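Local coordinates for maltose/maltodextrin-binding protein (Thermus thermophilus, PDB 2GH9) that binds maltotriose between its two lobes and, as a periplasmic binding protein, probably hands such sugars to a membrane transporter, at residues 85-90 with 107-112; 94-99 with 103-108; 269-274 with 289-294; 304-307 with 312-315. All coordinates share one frame; numbering follows the deposited sequence.

Contact 1 of 4, residues 85-90 with 107-112. Unlike the reference sequence in segment 85-90: A86 (reference Thr).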
loop_
_atom_site.group_PDB
_atom_site.type_symbol
_atom_site.label_atom_id
_atom_site.label_comp_id
_atom_site.label_asym_id
_atom_site.label_seq_id
_atom_site.Cartn_x
_atom_site.Cartn_y
_atom_site.Cartn_z
ATOM N N GLN A 85 -3.861 27.392 0.897
ATOM C CA GLN A 85 -4.312 27.008 -0.447
ATOM C C GLN A 85 -3.130 26.699 -1.344
ATOM O O GLN A 85 -3.213 25.832 -2.206
ATOM C CB GLN A 85 -5.159 28.127 -1.078
ATOM C CG GLN A 85 -5.378 28.009 -2.605
ATOM C CD GLN A 85 -6.214 26.793 -3.027
ATOM O OE1 GLN A 85 -6.674 26.014 -2.189
ATOM N NE2 GLN A 85 -6.429 26.648 -4.337
ATOM N N ALA A 86 -2.037 27.418 -1.153
ATOM C CA ALA A 86 -0.825 27.148 -1.897
ATOM C C ALA A 86 -0.363 25.714 -1.658
ATOM O O ALA A 86 -0.026 25.006 -2.599
ATOM C CB ALA A 86 0.270 28.122 -1.513
ATOM N N TYR A 87 -0.336 25.296 -0.395
ATOM C CA TYR A 87 0.038 23.918 -0.070
ATOM C C TYR A 87 -0.937 22.965 -0.771
ATOM O O TYR A 87 -0.512 22.102 -1.521
ATOM C CB TYR A 87 0.080 23.686 1.449
ATOM C CG TYR A 87 0.053 22.224 1.839
ATOM C CD1 TYR A 87 1.187 21.432 1.740
ATOM C CD2 TYR A 87 -1.117 21.635 2.307
ATOM C CE1 TYR A 87 1.153 20.080 2.098
ATOM C CE2 TYR A 87 -1.158 20.288 2.668
ATOM C CZ TYR A 87 -0.029 19.514 2.548
ATOM O OH TYR A 87 -0.094 18.174 2.903
ATOM N N LEU A 88 -2.235 23.174 -0.568
ATOM C CA LEU A 88 -3.277 22.327 -1.168
ATOM C C LEU A 88 -3.251 22.269 -2.695
ATOM O O LEU A 88 -3.362 21.181 -3.273
ATOM C CB LEU A 88 -4.667 22.759 -0.673
ATOM C CG LEU A 88 -4.888 22.504 0.819
ATOM C CD1 LEU A 88 -6.171 23.193 1.327
ATOM C CD2 LEU A 88 -4.885 20.987 1.129
ATOM N N ALA A 89 -3.066 23.425 -3.339
ATOM C CA ALA A 89 -2.976 23.521 -4.813
ATOM C C ALA A 89 -1.849 22.695 -5.415
ATOM O O ALA A 89 -1.933 22.250 -6.573
ATOM C CB ALA A 89 -2.824 25.010 -5.264
ATOM N N ASP A 90 -0.772 22.523 -4.655
ATOM C CA ASP A 90 0.373 21.768 -5.151
ATOM C C ASP A 90 0.185 20.238 -5.038
ATOM O O ASP A 90 0.951 19.473 -5.617
ATOM C CB ASP A 90 1.641 22.202 -4.421
ATOM C CG ASP A 90 2.808 21.325 -4.735
ATOM O OD1 ASP A 90 3.224 21.301 -5.917
ATOM O OD2 ASP A 90 3.318 20.645 -3.801
ATOM N N GLY A 107 -6.155 14.485 6.928
ATOM C CA GLY A 107 -4.727 14.252 7.129
ATOM C C GLY A 107 -3.967 14.954 6.035
ATOM O O GLY A 107 -4.561 15.526 5.125
ATOM N N LEU A 108 -2.650 14.960 6.145
ATOM C CA LEU A 108 -1.794 15.607 5.146
ATOM C C LEU A 108 -1.258 14.533 4.220
ATOM O O LEU A 108 -0.455 13.721 4.673
ATOM C CB LEU A 108 -0.621 16.319 5.809
ATOM C CG LEU A 108 -0.965 17.347 6.891
ATOM C CD1 LEU A 108 0.320 17.969 7.406
ATOM C CD2 LEU A 108 -1.909 18.389 6.343
ATOM N N PRO A 109 -1.708 14.522 2.939
ATOM C CA PRO A 109 -1.257 13.531 1.981
ATOM C C PRO A 109 0.219 13.731 1.661
ATOM O O PRO A 109 0.659 14.866 1.409
ATOM C CB PRO A 109 -2.116 13.800 0.733
ATOM C CG PRO A 109 -3.212 14.679 1.169
ATOM C CD PRO A 109 -2.671 15.458 2.321
ATOM N N ALA A 110 0.982 12.643 1.679
ATOM C CA ALA A 110 2.431 12.745 1.563
ATOM C C ALA A 110 2.993 11.938 0.403
ATOM O O ALA A 110 3.700 12.484 -0.449
ATOM C CB ALA A 110 3.096 12.347 2.896
ATOM N N PHE A 111 2.693 10.638 0.375
ATOM C CA PHE A 111 3.325 9.725 -0.576
ATOM C C PHE A 111 2.318 8.829 -1.262
ATOM O O PHE A 111 1.280 8.470 -0.681
ATOM C CB PHE A 111 4.366 8.854 0.139
ATOM C CG PHE A 111 5.258 9.622 1.073
ATOM C CD1 PHE A 111 6.202 10.505 0.572
ATOM C CD2 PHE A 111 5.155 9.463 2.443
ATOM C CE1 PHE A 111 7.017 11.242 1.437
ATOM C CE2 PHE A 111 5.980 10.184 3.303
ATOM C CZ PHE A 111 6.908 11.073 2.787
ATOM N N ALA A 112 2.598 8.509 -2.513
ATOM C CA ALA A 112 1.793 7.573 -3.272
ATOM C C ALA A 112 2.609 6.318 -3.506
ATOM O O ALA A 112 3.840 6.362 -3.577
ATOM C CB ALA A 112 1.350 8.194 -4.589
#
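With CG anti to the backbone N (chi1 163°), the phenol of Y87 stands out from helix 85-90 and carries its OH to L108 and P109. L108 is turned the other way: its CG lies anti to the carbonyl carbon and beside the backbone N (chi1 -55°). The two side chains cross at about a right angle. The touching is done largely by the oxygen. Y87 OH sits 3.5 Å from L108 CB and 3.8 Å from P109 CD, in the angle between the two residues. Y87 OH also comes within 3.7 Å of P109 O without forming a hydrogen bond to it. Further back on the ring, Y87 CE2 packs 4.2 Å from L108 CD2, which approaches obliquely. The contact therefore lays a short helix against strand 104-113, a member of the main sheet in one lobe of the periplasmic-binding-protein fold. That strand carries a classic beta bulge, where A110 and F111 both face Q269 on the neighbouring strand 265-273. Within the bulge, A110 CB lies 3.5 Å above the plane of the F111 ring, offset toward its rim, and F111 also stacks on the ring of F299. L108 reaches beyond the tyrosine to A287 and K288 of helix 280-290, while Y87 itself also touches V291. Both carboxylate oxygens of D90 are hydrogen-bonded, OD2 to S309 OG and OD1 to S311 N.

Contact 2 of 4, residues 94-99 with 103-108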
loop_
_atom_site.group_PDB
_atom_site.type_symbol
_atom_site.label_atom_id
_atom_site.label_comp_id
_atom_site.label_asym_id
_atom_site.label_seq_id
_atom_site.Cartn_x
_atom_site.Cartn_y
_atom_site.Cartn_z
ATOM N N VAL A 94 -5.905 13.190 -6.640
ATOM C CA VAL A 94 -6.266 11.890 -6.057
ATOM C C VAL A 94 -5.808 11.786 -4.597
ATOM O O VAL A 94 -6.440 11.121 -3.793
ATOM C CB VAL A 94 -5.664 10.698 -6.850
ATOM C CG1 VAL A 94 -6.237 10.636 -8.278
ATOM C CG2 VAL A 94 -4.173 10.811 -6.889
ATOM N N ALA A 95 -4.689 12.425 -4.271
ATOM C CA ALA A 95 -4.157 12.407 -2.902
ATOM C C ALA A 95 -5.020 13.231 -1.958
ATOM O O ALA A 95 -5.253 12.831 -0.810
ATOM C CB ALA A 95 -2.721 12.911 -2.888
ATOM N N VAL A 96 -5.477 14.395 -2.438
ATOM C CA VAL A 96 -6.454 15.188 -1.722
ATOM C C VAL A 96 -7.722 14.368 -1.485
ATOM O O VAL A 96 -8.178 14.281 -0.374
ATOM C CB VAL A 96 -6.793 16.516 -2.460
ATOM C CG1 VAL A 96 -7.898 17.260 -1.743
ATOM C CG2 VAL A 96 -5.556 17.400 -2.572
ATOM N N GLU A 97 -8.254 13.738 -2.528
ATOM C CA GLU A 97 -9.478 12.952 -2.410
ATOM C C GLU A 97 -9.299 11.767 -1.466
ATOM O O GLU A 97 -10.211 11.437 -0.711
ATOM C CB GLU A 97 -9.953 12.448 -3.782
ATOM C CG GLU A 97 -10.471 13.528 -4.738
ATOM C CD GLU A 97 -10.632 13.019 -6.180
ATOM O OE1 GLU A 97 -11.666 12.370 -6.491
ATOM O OE2 GLU A 97 -9.723 13.266 -7.012
ATOM N N ALA A 98 -8.130 11.117 -1.507
ATOM C CA ALA A 98 -7.859 9.967 -0.627
ATOM C C ALA A 98 -8.013 10.333 0.864
ATOM O O ALA A 98 -8.494 9.531 1.656
ATOM C CB ALA A 98 -6.460 9.418 -0.885
ATOM N N PHE A 99 -7.598 11.544 1.239
ATOM C CA PHE A 99 -7.643 11.957 2.640
ATOM C C PHE A 99 -8.796 12.880 2.990
ATOM O O PHE A 99 -8.816 13.457 4.083
ATOM C CB PHE A 99 -6.291 12.556 3.055
ATOM C CG PHE A 99 -5.347 11.522 3.550
ATOM C CD1 PHE A 99 -5.287 11.214 4.893
ATOM C CD2 PHE A 99 -4.579 10.777 2.653
ATOM C CE1 PHE A 99 -4.449 10.211 5.343
ATOM C CE2 PHE A 99 -3.744 9.767 3.099
ATOM C CZ PHE A 99 -3.674 9.482 4.428
ATOM N N GLY A 103 -16.504 15.574 3.455
ATOM C CA GLY A 103 -16.170 16.879 2.881
ATOM C C GLY A 103 -14.993 17.613 3.518
ATOM O O GLY A 103 -14.755 18.789 3.216
ATOM N N ARG A 104 -14.244 16.932 4.382
ATOM C CA ARG A 104 -13.122 17.551 5.061
ATOM C C ARG A 104 -11.824 16.800 4.829
ATOM O O ARG A 104 -11.812 15.570 4.690
ATOM C CB ARG A 104 -13.392 17.594 6.554
ATOM C CG ARG A 104 -14.658 18.347 6.906
ATOM C CD ARG A 104 -14.678 18.647 8.360
ATOM N NE ARG A 104 -16.027 18.944 8.816
ATOM C CZ ARG A 104 -16.318 19.366 10.044
ATOM N NH1 ARG A 104 -15.344 19.546 10.945
ATOM N NH2 ARG A 104 -17.592 19.604 10.366
ATOM N N LEU A 105 -10.734 17.556 4.811
ATOM C CA LEU A 105 -9.393 16.986 4.747
ATOM C C LEU A 105 -9.006 16.458 6.140
ATOM O O LEU A 105 -8.964 17.217 7.106
ATOM C CB LEU A 105 -8.404 18.030 4.260
ATOM C CG LEU A 105 -7.037 17.490 3.840
ATOM C CD1 LEU A 105 -7.126 16.652 2.573
ATOM C CD2 LEU A 105 -6.068 18.655 3.660
ATOM N N MET A 106 -8.733 15.151 6.224
ATOM C CA MET A 106 -8.529 14.458 7.494
ATOM C C MET A 106 -7.065 14.038 7.774
ATOM O O MET A 106 -6.773 13.351 8.749
ATOM C CB MET A 106 -9.476 13.259 7.564
ATOM C CG MET A 106 -10.991 13.633 7.410
ATOM S SD MET A 106 -11.516 14.950 8.573
ATOM C CE MET A 106 -11.266 14.144 10.150
ATOM N N GLY A 107 -6.155 14.485 6.928
ATOM C CA GLY A 107 -4.727 14.252 7.129
ATOM C C GLY A 107 -3.967 14.954 6.035
ATOM O O GLY A 107 -4.561 15.526 5.125
ATOM N N LEU A 108 -2.650 14.960 6.145
ATOM C CA LEU A 108 -1.794 15.607 5.146
ATOM C C LEU A 108 -1.258 14.533 4.220
ATOM O O LEU A 108 -0.455 13.721 4.673
ATOM C CB LEU A 108 -0.621 16.319 5.809
ATOM C CG LEU A 108 -0.965 17.347 6.891
ATOM C CD1 LEU A 108 0.320 17.969 7.406
ATOM C CD2 LEU A 108 -1.909 18.389 6.343
#
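Between R104 and G107 the chain runs past F99, the first residue to leave the helical conformation after helix 93-98. That helix leads directly into a beta-hairpin, in which the short strand 100-101 pairs antiparallel with the beginning of strand 104-113, at the margin of the main sheet. R104 brings only its backbone near, with R104 O 3.7 Å from F99 O, and its CB is directed away. L105 follows with CG anti to the backbone N (chi1 -166°), a torsion that turns its end back toward the helix. L105 CD1 then lies 3.9 Å from V96 O, 4.2 Å from F99 CB and, more loosely, near V96 CG1; its other methyl packs on L88 of helix 85-90. V96 O has a polar partner of its own in T100 OG1. M106 supplies the polar tie: its N donates to F99 O at 2.7 Å, with an N-H...O angle of 167° and the donor almost in line with the C=O bond (169°). The M106 side chain touches this oxygen through CB, 3.5 Å from F99 O, then bends at chi2 and chi3 and leads away. M106 C meets the F99 ring at its edge, near the ring plane; the same ring also touches V268 and V272 of strand 265-273 and V67 of helix 67-72. G107 passes next, and its N and O are buried with no partner in the model. Its CA lies 3.8 Å from F99 CD1, and a CB on it would fall about 2.9 Å from that same ring carbon.

Contact 3 of 4, residues 269-274 with 289-294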
loop_
_atom_site.group_PDB
_atom_site.type_symbol
_atom_site.label_atom_id
_atom_site.label_comp_id
_atom_site.label_asym_id
_atom_site.label_seq_id
_atom_site.Cartn_x
_atom_site.Cartn_y
_atom_site.Cartn_z
ATOM N N GLN A 269 -0.233 7.441 1.387
ATOM C CA GLN A 269 0.176 7.537 2.771
ATOM C C GLN A 269 0.123 9.003 3.203
ATOM O O GLN A 269 0.623 9.871 2.503
ATOM C CB GLN A 269 1.587 6.992 2.951
ATOM C CG GLN A 269 1.739 5.504 2.648
ATOM C CD GLN A 269 1.376 4.591 3.807
ATOM O OE1 GLN A 269 1.467 4.967 4.973
ATOM N NE2 GLN A 269 0.968 3.370 3.482
ATOM N N GLY A 270 -0.461 9.255 4.370
ATOM C CA GLY A 270 -0.553 10.617 4.895
ATOM C C GLY A 270 -0.355 10.697 6.382
ATOM O O GLY A 270 -0.501 9.691 7.125
ATOM N N VAL A 271 0.001 11.898 6.833
ATOM C CA VAL A 271 0.161 12.149 8.245
ATOM C C VAL A 271 -1.200 12.531 8.837
ATOM O O VAL A 271 -1.923 13.381 8.275
ATOM C CB VAL A 271 1.190 13.276 8.535
ATOM C CG1 VAL A 271 1.326 13.470 10.036
ATOM C CG2 VAL A 271 2.589 12.975 7.867
ATOM N N VAL A 272 -1.549 11.910 9.959
ATOM C CA VAL A 272 -2.785 12.245 10.675
ATOM C C VAL A 272 -2.455 12.674 12.090
ATOM O O VAL A 272 -1.506 12.189 12.715
ATOM C CB VAL A 272 -3.831 11.090 10.688
ATOM C CG1 VAL A 272 -4.331 10.800 9.251
ATOM C CG2 VAL A 272 -3.241 9.839 11.358
ATOM N N VAL A 273 -3.237 13.622 12.586
ATOM C CA VAL A 273 -3.066 14.111 13.930
ATOM C C VAL A 273 -4.207 13.550 14.780
ATOM O O VAL A 273 -5.332 13.457 14.322
ATOM C CB VAL A 273 -2.973 15.674 13.934
ATOM C CG1 VAL A 273 -3.025 16.231 15.372
ATOM C CG2 VAL A 273 -1.685 16.107 13.260
ATOM N N ASN A 274 -3.874 13.131 15.994
ATOM C CA ASN A 274 -4.829 12.624 16.968
ATOM C C ASN A 274 -5.748 13.750 17.456
ATOM O O ASN A 274 -5.272 14.743 18.032
ATOM C CB ASN A 274 -4.053 12.032 18.144
ATOM C CG ASN A 274 -4.923 11.291 19.135
ATOM O OD1 ASN A 274 -6.141 11.380 19.096
ATOM N ND2 ASN A 274 -4.289 10.524 20.015
ATOM N N THR A 289 6.168 20.096 8.900
ATOM C CA THR A 289 7.601 20.035 8.533
ATOM C C THR A 289 7.913 18.816 7.653
ATOM O O THR A 289 8.799 18.880 6.821
ATOM C CB THR A 289 8.576 20.030 9.762
ATOM O OG1 THR A 289 8.435 18.815 10.540
ATOM C CG2 THR A 289 8.355 21.270 10.646
ATOM N N LEU A 290 7.179 17.716 7.850
ATOM C CA LEU A 290 7.477 16.452 7.182
ATOM C C LEU A 290 7.051 16.428 5.711
ATOM O O LEU A 290 7.560 15.623 4.934
ATOM C CB LEU A 290 6.812 15.274 7.948
ATOM C CG LEU A 290 7.134 15.043 9.437
ATOM C CD1 LEU A 290 6.276 13.892 10.034
ATOM C CD2 LEU A 290 8.640 14.779 9.684
ATOM N N VAL A 291 6.126 17.306 5.322
ATOM C CA VAL A 291 5.516 17.247 3.995
ATOM C C VAL A 291 5.880 18.428 3.079
ATOM O O VAL A 291 5.273 18.611 2.025
ATOM C CB VAL A 291 3.957 17.073 4.068
ATOM C CG1 VAL A 291 3.593 15.802 4.854
ATOM C CG2 VAL A 291 3.272 18.316 4.648
ATOM N N THR A 292 6.897 19.195 3.458
ATOM C CA THR A 292 7.491 20.159 2.524
ATOM C C THR A 292 8.104 19.430 1.331
ATOM O O THR A 292 8.543 18.283 1.448
ATOM C CB THR A 292 8.595 21.021 3.174
ATOM O OG1 THR A 292 9.742 20.209 3.445
ATOM C CG2 THR A 292 8.098 21.661 4.454
ATOM N N GLY A 293 8.140 20.115 0.187
ATOM C CA GLY A 293 8.729 19.574 -1.032
ATOM C C GLY A 293 10.065 18.881 -0.802
ATOM O O GLY A 293 10.274 17.734 -1.248
ATOM N N ARG A 294 10.958 19.581 -0.101
ATOM C CA ARG A 294 12.295 19.101 0.208
ATOM C C ARG A 294 12.312 17.815 1.027
ATOM O O ARG A 294 13.125 16.911 0.777
ATOM C CB ARG A 294 13.052 20.194 0.965
ATOM C CG ARG A 294 14.534 19.966 1.108
ATOM C CD ARG A 294 15.243 21.264 1.512
ATOM N NE ARG A 294 15.025 22.306 0.493
ATOM C CZ ARG A 294 15.898 22.679 -0.449
ATOM N NH1 ARG A 294 17.119 22.135 -0.521
ATOM N NH2 ARG A 294 15.551 23.629 -1.317
#
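V271 CG2 meets two side chains at once, L290 CD1 at 4.4 Å and V291 CG1 at 4.3 Å. The contact is purely apolar and all three residues are buried. V271 holds CG1 anti to its backbone N (chi1 -179°), which leaves CG2 as the methyl facing the end of helix 280-290. In the next shell, L290 is packed by W16, L17 and Q20 of helix 11-26 and by V60 of strand 58-63, whereas V291 rests on L108 and A110 of strand 104-113. V271 is itself held in the sheet by backbone hydrogen bonding to L108. Past V291 the chain bends and starts a new helix, 293-302, with T292 as N-cap; the bond from its OG1 to N295 N is weak. Earlier along the strand, Q269 is fixed by T61 at OE1 and E113 at NE2, and it touches a glucose unit of the bound glycan. Within strand 265-273, Q269 thus touches the sugar while V271, two residues on, faces the helices, in the helix-covered sheet that is characteristic of the lobes of periplasmic binding proteins.

Contact 4 of 4, residues 304-307 with 312-315. With GLC (alpha-D-glucopyranose), chain B.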
loop_
_atom_site.group_PDB
_atom_site.type_symbol
_atom_site.label_atom_id
_atom_site.label_comp_id
_atom_site.label_asym_id
_atom_site.label_seq_id
_atom_site.Cartn_x
_atom_site.Cartn_y
_atom_site.Cartn_z
ATOM N N GLY A 304 11.702 5.152 -1.365
ATOM C CA GLY A 304 11.175 5.158 -2.717
ATOM C C GLY A 304 9.722 5.504 -2.969
ATOM O O GLY A 304 9.281 5.493 -4.126
ATOM N N ARG A 305 8.960 5.807 -1.928
ATOM C CA ARG A 305 7.548 6.170 -2.114
ATOM C C ARG A 305 7.465 7.528 -2.820
ATOM O O ARG A 305 8.347 8.369 -2.670
ATOM C CB ARG A 305 6.792 6.216 -0.777
ATOM C CG ARG A 305 6.918 4.937 0.033
ATOM C CD ARG A 305 6.058 4.992 1.218
ATOM N NE ARG A 305 6.577 4.203 2.332
ATOM C CZ ARG A 305 5.847 3.402 3.089
ATOM N NH1 ARG A 305 4.540 3.235 2.868
ATOM N NH2 ARG A 305 6.416 2.761 4.087
ATOM N N ILE A 306 6.434 7.707 -3.618
ATOM C CA ILE A 306 6.409 8.811 -4.590
ATOM C C ILE A 306 5.726 10.029 -3.971
ATOM O O ILE A 306 4.617 9.907 -3.475
ATOM C CB ILE A 306 5.688 8.384 -5.887
ATOM C CG1 ILE A 306 6.267 7.050 -6.417
ATOM C CG2 ILE A 306 5.743 9.501 -6.985
ATOM C CD1 ILE A 306 7.813 6.993 -6.447
ATOM N N PRO A 307 6.381 11.207 -3.984
ATOM C CA PRO A 307 5.681 12.422 -3.496
ATOM C C PRO A 307 4.320 12.674 -4.143
ATOM O O PRO A 307 4.143 12.428 -5.337
ATOM C CB PRO A 307 6.654 13.553 -3.853
ATOM C CG PRO A 307 7.994 12.890 -3.790
ATOM C CD PRO A 307 7.767 11.506 -4.370
ATOM N N ALA A 312 7.251 18.583 -6.272
ATOM C CA ALA A 312 8.288 17.620 -5.915
ATOM C C ALA A 312 8.396 16.464 -6.926
ATOM O O ALA A 312 9.496 16.011 -7.227
ATOM C CB ALA A 312 8.045 17.086 -4.495
ATOM N N VAL A 313 7.265 16.009 -7.464
ATOM C CA VAL A 313 7.264 14.933 -8.471
ATOM C C VAL A 313 7.996 15.319 -9.775
ATOM O O VAL A 313 8.807 14.537 -10.292
ATOM C CB VAL A 313 5.815 14.456 -8.817
ATOM C CG1 VAL A 313 5.659 14.181 -10.295
ATOM C CG2 VAL A 313 5.461 13.224 -8.022
ATOM N N LYS A 314 7.690 16.506 -10.303
ATOM C CA LYS A 314 8.349 17.010 -11.512
ATOM C C LYS A 314 9.851 17.116 -11.281
ATOM O O LYS A 314 10.644 16.832 -12.171
ATOM C CB LYS A 314 7.790 18.384 -11.903
ATOM C CG LYS A 314 8.266 18.890 -13.256
ATOM C CD LYS A 314 7.920 20.357 -13.430
ATOM C CE LYS A 314 7.975 20.803 -14.892
ATOM N NZ LYS A 314 7.309 22.138 -15.113
ATOM N N GLN A 315 10.228 17.509 -10.070
ATOM C CA GLN A 315 11.629 17.609 -9.698
ATOM C C GLN A 315 12.352 16.252 -9.840
ATOM O O GLN A 315 13.501 16.193 -10.305
ATOM C CB GLN A 315 11.742 18.173 -8.283
ATOM C CG GLN A 315 13.170 18.336 -7.780
ATOM C CD GLN A 315 13.225 18.922 -6.381
ATOM O OE1 GLN A 315 12.315 19.655 -5.946
ATOM N NE2 GLN A 315 14.296 18.600 -5.662
HETATM C C1 GLC B . 5.604 -1.924 6.154
HETATM C C2 GLC B . 5.498 -0.764 5.166
HETATM C C3 GLC B . 4.067 -0.636 4.681
HETATM C C4 GLC B . 3.620 -1.964 4.051
HETATM C C5 GLC B . 3.745 -3.124 5.052
HETATM C C6 GLC B . 3.470 -4.482 4.378
HETATM O O1 GLC B . 4.907 -1.563 7.345
HETATM O O2 GLC B . 5.969 0.464 5.764
HETATM O O3 GLC B . 3.915 0.447 3.749
HETATM O O4 GLC B . 2.238 -1.883 3.752
HETATM O O5 GLC B . 5.060 -3.130 5.604
HETATM O O6 GLC B . 3.643 -5.578 5.296
#
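The guanidinium of R305 takes a glucose unit at its edge, with sugar O2 lying in the guanidinium plane. NH2 donates to GLC O2 at 2.9 Å (N-H...O angle 143°) and NH1 to GLC O3 at 3.0 Å (135°), two somewhat bent bonds that hold neighbouring hydroxyls. NE also forms a salt bridge with E13, and NH1 one with E113, which together fix the rotation of the group. F299 and W235 also touch the R305 side chain. The chain is extended from CG to NE, reaching from the strand start into the pocket. An alanine in its place would probably leave O2 and O3 of the glucose without these donors and the carboxylates of E13 and E113 without their positive mate.

Two residues further on, the puckered ring of P307 turns its CB toward helix 310-315, 3.9 Å from A312 CB. V313 CG2 inserts between I306 and P307, lying 3.9 Å from I306 CG2. Its approach to P307 O is short and the chi1 of V313 is off a staggered position, which makes the exact placing of this methyl doubtful. I306 continues inward to V321, V322 and F325 of helix 320-326, and its backbone pairs with A112. S309 OG is hydrogen-bonded to A312 N near the start of helix 310-315. A charged side chain gripping adjacent sugar hydroxyls while carboxylates pair with it is typical of the ligand site in periplasmic sugar-binding proteins.

In the fold
From the N terminus, helix 85-90 opens contact 1 and helix 93-98 follows it; the short loop of contact 2 opens inside contact 1, and both finish on the same stretch of strand 104-113, sharing G107 and L108, where P109 CG packs on A95 O. After a long excursion the chain returns on strand 265-273, next to 104-113 in the sheet, and contact 3 closes the loop through helix 280-290. Helix 293-302 leads on to contact 4, a short loop in series with contact 3. Strand 306-307 also pairs with 104-113. All four contacts thus meet around one sheet, reaching the sugar pocket through Q269 and R305.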